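PDB 3OT1: 4-methyl-5(B-hydroxyethyl)-thiazole monophosphate biosynthesis enzyme from Vibrio cholerae O1 biovar El Tor, which is of unproven function, belonging to the DJ-1 superfamily and possibly contributing to the formation of the thiazole phosphate used for thiamine. Local coordinates for residues 19-24 / 161-166; 13-18 / 73-78. All coordinates share one frame; numbering follows the deposited sequence.

Contact 1: residues 19-24 / 161-166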
ATOM      1  N   GLY A  19     -10.652   6.839  -9.278  1.00  5.77           N
ATOM      2  CA  GLY A  19      -9.747   7.844  -8.798  1.00  5.28           C
ATOM      3  C   GLY A  19      -9.320   7.720  -7.361  1.00  4.65           C
ATOM      4  O   GLY A  19      -8.517   8.537  -6.897  1.00  5.37           O
ATOM      5  N   SER A  20      -9.838   6.738  -6.632  1.00  4.76           N
ATOM      6  CA  SER A  20      -9.343   6.491  -5.295  1.00  4.15           C
ATOM      7  C   SER A  20      -7.863   6.127  -5.326  1.00  4.13           C
ATOM      8  O   SER A  20      -7.380   5.492  -6.268  1.00  5.07           O
ATOM      9  CB  SER A  20     -10.120   5.373  -4.599  1.00  4.58           C
ATOM     10  OG  SER A  20     -11.460   5.754  -4.311  1.00  5.51           O
ATOM     11  N   GLU A  21      -7.159   6.545  -4.291  1.00  4.29           N
ATOM     12  CA  GLU A  21      -5.728   6.261  -4.145  1.00  3.95           C
ATOM     13  C   GLU A  21      -5.595   4.783  -3.775  1.00  4.09           C
ATOM     14  O   GLU A  21      -6.029   4.353  -2.691  1.00  4.05           O
ATOM     15  CB  GLU A  21      -5.083   7.181  -3.130  1.00  4.54           C
ATOM     16  CG  GLU A  21      -3.669   7.627  -3.500  1.00  4.62           C
ATOM     17  CD  GLU A  21      -2.713   6.502  -3.658  1.00  5.45           C
ATOM     18  OE1 GLU A  21      -1.762   6.651  -4.462  1.00  6.65           O
ATOM     19  OE2 GLU A  21      -2.893   5.463  -2.998  1.00  5.55           O
ATOM     20  N   GLU A  22      -5.078   4.004  -4.712  1.00  4.25           N
ATOM     21  CA  GLU A  22      -5.109   2.557  -4.572  1.00  3.96           C
ATOM     22  C   GLU A  22      -4.183   2.031  -3.499  1.00  4.12           C
ATOM     23  O   GLU A  22      -4.524   1.040  -2.857  1.00  4.21           O
ATOM     24  CB  GLU A  22      -4.825   1.845  -5.905  1.00  4.85           C
ATOM     25  CG  GLU A  22      -3.600   2.336  -6.662  1.00  5.00           C
ATOM     26  CD  GLU A  22      -3.966   3.436  -7.647  1.00  5.16           C
ATOM     27  OE1 GLU A  22      -4.178   4.567  -7.186  1.00  5.54           O
ATOM     28  OE2 GLU A  22      -4.060   3.164  -8.855  1.00  6.22           O
HETATM   29  N   MSE A  23      -3.003   2.625  -3.294  1.00  4.11           N
HETATM   30  CA  MSE A  23      -2.141   2.110  -2.224  0.50  4.90           C
HETATM   31  C   MSE A  23      -2.750   2.452  -0.870  1.00  4.42           C
HETATM   32  O   MSE A  23      -2.688   1.639   0.047  1.00  5.24           O
HETATM   33  CB  MSE A  23      -0.669   2.510  -2.335  0.50  5.83           C
HETATM   34  CG  MSE A  23      -0.272   3.821  -1.743  0.50  7.76           C
HETATM   35 SE   MSE A  23       1.628   4.115  -2.006  0.50 11.86          SE
HETATM   36  CE  MSE A  23       2.385   4.140  -0.196  0.50 12.80           C
ATOM     37  N   GLU A  24      -3.335   3.636  -0.728  1.00  4.44           N
ATOM     38  CA  GLU A  24      -4.028   3.917   0.524  1.00  4.33           C
ATOM     39  C   GLU A  24      -5.127   2.895   0.785  1.00  4.27           C
ATOM     40  O   GLU A  24      -5.280   2.372   1.879  1.00  4.57           O
ATOM     41  CB  GLU A  24      -4.620   5.326   0.496  1.00  5.24           C
ATOM     42  CG  GLU A  24      -3.578   6.424   0.436  1.00  5.63           C
ATOM     43  CD  GLU A  24      -4.139   7.813   0.214  1.00  5.97           C
ATOM     44  OE1 GLU A  24      -5.358   8.025   0.287  1.00  6.22           O
ATOM     45  OE2 GLU A  24      -3.289   8.725  -0.057  1.00  6.87           O
ATOM     46  N   GLN A 161      -2.810  11.817   6.694  1.00  5.45           N
ATOM     47  CA  GLN A 161      -2.314  12.707   5.646  1.00  6.04           C
ATOM     48  C   GLN A 161      -2.094  12.140   4.246  1.00  5.78           C
ATOM     49  O   GLN A 161      -2.376  12.836   3.291  1.00  6.54           O
ATOM     50  CB  GLN A 161      -1.014  13.364   6.114  1.00  5.89           C
ATOM     51  CG  GLN A 161      -1.194  14.248   7.354  1.00  7.09           C
ATOM     52  CD  GLN A 161      -0.023  15.158   7.576  1.00  9.20           C
ATOM     53  OE1 GLN A 161       0.835  15.332   6.699  1.00 11.54           O
ATOM     54  NE2 GLN A 161       0.001  15.803   8.730  1.00 10.80           N
ATOM     55  N   GLY A 162      -1.554  10.946   4.070  1.00  5.90           N
ATOM     56  CA  GLY A 162      -1.181  10.560   2.715  1.00  6.39           C
ATOM     57  C   GLY A 162      -0.692   9.144   2.614  1.00  6.17           C
ATOM     58  O   GLY A 162      -0.733   8.362   3.569  1.00  5.86           O
ATOM     59  N   PRO A 163      -0.183   8.789   1.437  1.00  6.23           N
ATOM     60  CA  PRO A 163       0.274   7.434   1.207  1.00  6.37           C
ATOM     61  C   PRO A 163       1.253   6.961   2.288  1.00  6.02           C
ATOM     62  O   PRO A 163       1.167   5.832   2.759  1.00  6.17           O
ATOM     63  CB  PRO A 163       0.923   7.526  -0.186  1.00  7.39           C
ATOM     64  CG  PRO A 163       0.148   8.583  -0.881  1.00  7.63           C
ATOM     65  CD  PRO A 163      -0.119   9.603   0.201  1.00  6.74           C
ATOM     66  N   GLY A 164       2.187   7.827   2.656  1.00  5.43           N
ATOM     67  CA  GLY A 164       3.218   7.497   3.619  1.00  6.03           C
ATOM     68  C   GLY A 164       2.775   7.462   5.062  1.00  5.33           C
ATOM     69  O   GLY A 164       3.565   7.078   5.927  1.00  5.91           O
ATOM     70  N   THR A 165       1.521   7.840   5.340  1.00  5.45           N
ATOM     71  CA  THR A 165       0.935   7.689   6.675  1.00  4.88           C
ATOM     72  C   THR A 165      -0.143   6.615   6.728  1.00  4.73           C
ATOM     73  O   THR A 165      -0.742   6.409   7.782  1.00  5.20           O
ATOM     74  CB  THR A 165       0.357   9.034   7.217  1.00  5.36           C
ATOM     75  OG1 THR A 165      -0.804   9.380   6.466  1.00  5.33           O
ATOM     76  CG2 THR A 165       1.400  10.161   7.192  1.00  6.71           C
ATOM     77  N   ALA A 166      -0.400   5.919   5.628  1.00  4.63           N
ATOM     78  CA  ALA A 166      -1.536   5.032   5.555  1.00  5.16           C
ATOM     79  C   ALA A 166      -1.403   3.834   6.509  1.00  4.52           C
ATOM     80  O   ALA A 166      -2.380   3.405   7.100  1.00  4.86           O
ATOM     81  CB  ALA A 166      -1.805   4.579   4.121  1.00  5.97           C
TER

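Contact 2: residues 13-18 / 73-78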
ATOM      1  N   LEU A  13     -16.339  -0.929   6.611  1.00  5.83           N
ATOM      2  CA  LEU A  13     -16.757  -0.567   5.265  1.00  5.72           C
ATOM      3  C   LEU A  13     -15.720   0.371   4.656  1.00  4.81           C
ATOM      4  O   LEU A  13     -15.399   1.397   5.267  1.00  5.57           O
ATOM      5  CB  LEU A  13     -18.119   0.118   5.283  1.00  6.32           C
ATOM      6  CG  LEU A  13     -18.661   0.577   3.930  1.00  6.65           C
ATOM      7  CD1 LEU A  13     -18.778  -0.560   2.942  1.00  8.75           C
ATOM      8  CD2 LEU A  13     -20.029   1.260   4.126  1.00  8.67           C
ATOM      9  N   VAL A  14     -15.187   0.008   3.480  1.00  4.99           N
ATOM     10  CA  VAL A  14     -14.201   0.805   2.760  1.00  4.96           C
ATOM     11  C   VAL A  14     -14.762   1.141   1.376  1.00  4.94           C
ATOM     12  O   VAL A  14     -14.689   0.341   0.433  1.00  5.59           O
ATOM     13  CB  VAL A  14     -12.855   0.070   2.615  1.00  4.93           C
ATOM     14  CG1 VAL A  14     -11.835   0.956   1.898  1.00  6.13           C
ATOM     15  CG2 VAL A  14     -12.325  -0.336   3.974  1.00  6.40           C
ATOM     16  N   PRO A  15     -15.348   2.336   1.225  1.00  4.93           N
ATOM     17  CA  PRO A  15     -15.804   2.761  -0.094  1.00  5.21           C
ATOM     18  C   PRO A  15     -14.619   3.023  -1.018  1.00  4.77           C
ATOM     19  O   PRO A  15     -13.565   3.467  -0.575  1.00  5.06           O
ATOM     20  CB  PRO A  15     -16.524   4.068   0.200  1.00  5.83           C
ATOM     21  CG  PRO A  15     -16.899   3.940   1.642  1.00  5.72           C
ATOM     22  CD  PRO A  15     -15.722   3.302   2.259  1.00  5.69           C
ATOM     23  N   VAL A  16     -14.826   2.730  -2.298  1.00  5.34           N
ATOM     24  CA  VAL A  16     -13.850   3.017  -3.337  1.00  5.08           C
ATOM     25  C   VAL A  16     -14.555   3.644  -4.522  1.00  4.99           C
ATOM     26  O   VAL A  16     -15.729   3.368  -4.781  1.00  6.40           O
ATOM     27  CB  VAL A  16     -13.106   1.731  -3.773  1.00  5.90           C
ATOM     28  CG1 VAL A  16     -12.266   1.218  -2.622  1.00  7.57           C
ATOM     29  CG2 VAL A  16     -14.044   0.655  -4.304  1.00  7.01           C
ATOM     30  N   ALA A  17     -13.833   4.479  -5.245  1.00  5.18           N
ATOM     31  CA  ALA A  17     -14.372   5.153  -6.427  1.00  5.65           C
ATOM     32  C   ALA A  17     -13.307   5.224  -7.494  1.00  5.67           C
ATOM     33  O   ALA A  17     -12.121   5.043  -7.251  1.00  5.54           O
ATOM     34  CB  ALA A  17     -14.823   6.595  -6.071  1.00  6.13           C
ATOM     35  N   HIS A  18     -13.742   5.515  -8.714  1.00  6.42           N
ATOM     36  CA  HIS A  18     -12.822   5.895  -9.775  1.00  6.71           C
ATOM     37  C   HIS A  18     -11.957   7.025  -9.256  1.00  6.26           C
ATOM     38  O   HIS A  18     -12.463   8.042  -8.807  1.00  8.27           O
ATOM     39  CB  HIS A  18     -13.626   6.313 -10.985  1.00  7.93           C
ATOM     40  CG  HIS A  18     -12.808   6.641 -12.187  1.00  9.97           C
ATOM     41  ND1 HIS A  18     -13.320   7.371 -13.236  1.00 14.69           N
ATOM     42  CD2 HIS A  18     -11.525   6.363 -12.503  1.00 12.63           C
ATOM     43  CE1 HIS A  18     -12.385   7.517 -14.157  1.00 15.20           C
ATOM     44  NE2 HIS A  18     -11.280   6.929 -13.733  1.00 15.13           N
ATOM     45  N   ASP A  73     -19.028  -1.667  11.958  1.00  8.87           N
ATOM     46  CA  ASP A  73     -18.545  -0.992  13.139  1.00  8.92           C
ATOM     47  C   ASP A  73     -17.795   0.291  12.840  1.00  8.17           C
ATOM     48  O   ASP A  73     -17.652   1.111  13.723  1.00  9.55           O
ATOM     49  CB  ASP A  73     -17.664  -1.943  13.923  1.00 10.79           C
ATOM     50  CG  ASP A  73     -18.435  -3.186  14.335  1.00 12.20           C
ATOM     51  OD1 ASP A  73     -19.454  -3.050  15.037  1.00 16.19           O
ATOM     52  OD2 ASP A  73     -18.078  -4.277  13.881  1.00 15.34           O
ATOM     53  N   ALA A  74     -17.286   0.449  11.611  1.00  7.10           N
ATOM     54  CA  ALA A  74     -16.516   1.630  11.268  1.00  6.64           C
ATOM     55  C   ALA A  74     -16.482   1.807   9.770  1.00  6.10           C
ATOM     56  O   ALA A  74     -16.670   0.866   9.002  1.00  6.43           O
ATOM     57  CB  ALA A  74     -15.100   1.541  11.833  1.00  7.81           C
ATOM     58  N   LEU A  75     -16.244   3.061   9.388  1.00  5.33           N
ATOM     59  CA  LEU A  75     -16.179   3.501   8.001  1.00  5.14           C
ATOM     60  C   LEU A  75     -14.776   4.052   7.764  1.00  5.17           C
ATOM     61  O   LEU A  75     -14.333   4.905   8.519  1.00  6.29           O
ATOM     62  CB  LEU A  75     -17.230   4.602   7.777  1.00  5.67           C
ATOM     63  CG  LEU A  75     -17.304   5.212   6.386  1.00  5.81           C
ATOM     64  CD1 LEU A  75     -17.730   4.201   5.316  1.00  8.40           C
ATOM     65  CD2 LEU A  75     -18.216   6.425   6.390  1.00  7.33           C
ATOM     66  N   ALA A  76     -14.086   3.575   6.720  1.00  5.46           N
ATOM     67  CA  ALA A  76     -12.748   4.044   6.387  1.00  5.20           C
ATOM     68  C   ALA A  76     -12.719   4.536   4.944  1.00  5.26           C
ATOM     69  O   ALA A  76     -13.025   3.769   4.013  1.00  5.73           O
ATOM     70  CB  ALA A  76     -11.728   2.951   6.575  1.00  6.41           C
ATOM     71  N   LEU A  77     -12.382   5.809   4.777  1.00  4.88           N
ATOM     72  CA  LEU A  77     -12.442   6.472   3.490  1.00  4.43           C
ATOM     73  C   LEU A  77     -11.035   6.734   2.961  1.00  4.59           C
ATOM     74  O   LEU A  77     -10.289   7.543   3.511  1.00  5.87           O
ATOM     75  CB  LEU A  77     -13.172   7.808   3.622  1.00  5.37           C
ATOM     76  CG  LEU A  77     -14.600   7.754   4.187  1.00  5.59           C
ATOM     77  CD1 LEU A  77     -15.159   9.179   4.244  1.00  8.89           C
ATOM     78  CD2 LEU A  77     -15.496   6.889   3.343  1.00  8.41           C
ATOM     79  N   PRO A  78     -10.662   6.051   1.858  1.00  4.63           N
ATOM     80  CA  PRO A  78      -9.407   6.372   1.185  0.70  4.40           C
ATOM     81  C   PRO A  78      -9.413   7.783   0.603  1.00  4.62           C
ATOM     82  O   PRO A  78     -10.480   8.382   0.439  1.00  5.00           O
ATOM     83  CB  PRO A  78      -9.333   5.318   0.069  0.70  5.38           C
ATOM     84  CG  PRO A  78     -10.252   4.189   0.541  0.70  5.53           C
ATOM     85  CD  PRO A  78     -11.366   4.911   1.237  0.70  4.16           C
TER

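Contact 1: residues 19-24 / 161-166
Glu21 OE2 receives two main-chain amides at the start of helix 22-34, while OE1 of the same carboxylate lies at the margin of contact with Pro163 CG. Glu24 N donates to Glu21 OE2 at 2.9 Å in a nearly straight bond (168°), arriving almost end-on to the C-O bond; Met23 N adds a weak, strongly bent one. Glu21 is thus the N-cap residue. Outside the two segments, its OE1 pairs with a basic side chain of the neighbouring chain in a salt bridge.

No hydrogen bond joins 19-24 to 161-166; the contact is made around one proline. Glu24 reaches it with CG beside its own backbone N and the chain extended beyond (chi2 172°), which sets OE2 3.3 Å from Pro163 CD. OE2 also lies 3.4 Å from Pro163 N, but that nitrogen has no hydrogen to give. The firmer hold on the carboxylate is at OE1, which accepts from Gly79 N. Less certain is the packing of the neighbouring selenomethionine, Met23: in the conformer described, one of two, it crosses the ring at about a right angle, with CE 3.7 Å from Pro163 CB. The CB of Ala166, the first residue of helix 166-178, packs near Glu24 CA at 4.3 Å. Within 161-166, Gly162 N donates to Thr165 OG1 at 3.0 Å and Thr165 N returns a bond to Gly162 O; these two bonds between Gly162 and Thr165 close the turn that presents Pro163.

Glu24 also touches Cys111. A buried glutamate beside a cysteine after a central strand is the hallmark of the DJ-1/PfpI pocket, consistent with a related site here, bordered by the Gly-Pro-Gly-Thr turn 162-165.

Contact 2: residues 13-18 / 73-78
Leu13 and Leu75 form a parallel beta bridge between two central strands, 11-16 and 74-77, of the Rossmann-like sheet of the DJ-1/PfpI fold. Both main-chain polar groups of Leu13 are used: its N donates to Ala74 O at 3.0 Å with an N-H...O angle of 173°, and its O accepts from Ala76 N at 2.9 Å, equally straight. Val14 turns its own N-H and C=O to the other side, where it pairs with Thr40 and Ala42 of strand 38-43.

Two prolines then interrupt the ladder. At the next position Pro15 has no N-H to offer Ala76 O, which instead meets Val14 CA at 3.4 Å in a CA-H...O contact (162°) and Pro15 CD at 3.3 Å.

Side chains pack on both faces. Leu13 and Leu75 run side by side, CD2 to CD1 3.9 Å, each with CG opposite its backbone N (chi1 179° for both). Pro15 crosses Leu75 at about a right angle and puts CG 3.7 Å from Leu77 CD2; Phe87, Leu93 and Phe100 of helices 81-88 and 91-102 cover this side. On the face toward helix 22-34, Val14 CG1 lies 3.8 Å from Pro78 CG, while Ala76 packs on Ile28.

The second proline decides the last acceptor: Pro78 has no amide hydrogen to continue the ladder, and buried Pro15 O is without a hydrogen-bond partner. Distances to the Pro78 ring hold for the modelled copy, one of two, in which Pro15 O rests 3.2 Å from Pro78 CD.

Both contacts are buried, but they occupy different layers. Contact 2 lies inside the central sheet, its centre about 6 Å from that of the chain, and is held by straight backbone bonds and apolar side chains, with no other chain touching it. Contact 1, about 9 Å out, sits beyond the strand ends; its polar groups are served from within one segment, from Gly79 or from a neighbouring chain that reaches most of its residues. Strand 11-16 is followed, after the short loop 17-21, by helix 22-34, whose inner face also covers contact 2. The two meet where Glu24 OE1 lies 4.1 Å from Pro78 C, which places the end of strand 74-77 beside the probable pocket.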